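Side-chain contact in nucleoporin 53 (PDB 3P3D), which is probably a structural component of the nuclear pore complex and may bind nucleic acid and phospholipid, here represented by its RNA recognition motif domain: residues E17-A20 / N21-I24. Numbering follows the deposited sequence.
Sequences ETMA and NQVI
Met-19 meets Gln-22 and Val-23 in a local contact at the start of the first helix of this RNA recognition motif, where a 3-10 turn after strand 9-13 runs into helix 20-27. The turn is marked by a bond from Ala-20 N to Glu-17 O (3.2 Å), and the change to alpha geometry by two i to i+4 bonds. Val-23 N reaches Met-19 O at 3.2 Å, in the carbonyl plane but bent to 143° at the hydrogen. Ile-24 N to Ala-20 O is shorter and straighter (2.9 Å, 163°), whereas a second approach to that oxygen, from Val-23 N, is weak.

The Met-19 side chain runs past Gln-22 and Val-23, three and four residues further on. Chi3 of 111° bends it, and its terminal CE lies 3.8 Å from Val-23 CG2. CG2 stands anti to Val-23's own carbonyl carbon, beside its backbone N, and 3.4 Å from Met-19 O. Nearer the backbone, Met-19 CG has the amide end of Gln-22 beside it, NE2 at 3.9 Å, the two chains crossing at about a right angle.

Met-19 and Val-23 are buried while Gln-22 is exposed. Tyr-15, in the loop after strand 9-13, touches Ala-20 and Val-23, and Ile-24 packs on Phe-37 in the loop that follows helix 20-27. The contact thus opens the helix that follows strand 9-13, the central strand of the antiparallel sheet, flanked by strands 64-68 and 89-95.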
# COMPACT_ATOMS: atom_id res chain seq x y z
N GLU A 17 -4.80 -5.83 11.02
CA GLU A 17 -3.86 -6.74 10.35
C GLU A 17 -4.59 -7.88 9.61
O GLU A 17 -4.16 -8.33 8.53
CB GLU A 17 -2.82 -7.29 11.34
N THR A 18 -5.72 -8.33 10.15
CA THR A 18 -6.52 -9.35 9.49
C THR A 18 -6.92 -8.96 8.05
O THR A 18 -7.25 -9.83 7.24
CB THR A 18 -7.80 -9.64 10.28
OG1 THR A 18 -8.12 -11.03 10.14
CG2 THR A 18 -8.96 -8.77 9.76
N MET A 19 -6.88 -7.66 7.75
CA MET A 19 -7.41 -7.11 6.50
C MET A 19 -6.36 -6.76 5.43
O MET A 19 -6.72 -6.32 4.34
CB MET A 19 -8.18 -5.84 6.84
CG MET A 19 -9.42 -5.65 6.00
SD MET A 19 -10.32 -4.19 6.54
CE MET A 19 -10.03 -3.21 5.12
N ALA A 20 -5.08 -6.97 5.75
CA ALA A 20 -3.96 -6.52 4.91
C ALA A 20 -4.08 -6.91 3.45
O ALA A 20 -3.98 -6.07 2.56
CB ALA A 20 -2.63 -7.05 5.46
N ASN A 21 -4.29 -8.20 3.20
CA ASN A 21 -4.32 -8.71 1.84
C ASN A 21 -5.45 -8.15 1.01
O ASN A 21 -5.26 -7.88 -0.19
CB ASN A 21 -4.38 -10.23 1.84
CG ASN A 21 -3.06 -10.86 2.22
OD1 ASN A 21 -1.99 -10.25 2.06
ND2 ASN A 21 -3.12 -12.09 2.73
N GLN A 22 -6.61 -7.92 1.63
CA GLN A 22 -7.73 -7.30 0.93
C GLN A 22 -7.35 -5.89 0.50
O GLN A 22 -7.78 -5.41 -0.57
CB GLN A 22 -8.98 -7.24 1.82
CG GLN A 22 -9.51 -8.59 2.33
CD GLN A 22 -10.72 -8.42 3.28
OE1 GLN A 22 -11.71 -7.77 2.93
NE2 GLN A 22 -10.61 -8.99 4.49
N VAL A 23 -6.54 -5.23 1.33
CA VAL A 23 -6.15 -3.84 1.10
C VAL A 23 -5.13 -3.79 -0.02
O VAL A 23 -5.25 -2.98 -0.94
CB VAL A 23 -5.54 -3.18 2.35
CG1 VAL A 23 -4.98 -1.82 1.99
CG2 VAL A 23 -6.60 -3.08 3.48
N ILE A 24 -4.15 -4.69 0.03
CA ILE A 24 -3.13 -4.77 -1.00
C ILE A 24 -3.82 -5.06 -2.31
O ILE A 24 -3.58 -4.40 -3.30
CB ILE A 24 -2.05 -5.84 -0.66
CG1 ILE A 24 -1.23 -5.39 0.56
CG2 ILE A 24 -1.07 -6.07 -1.84
CD1 ILE A 24 -0.46 -6.53 1.27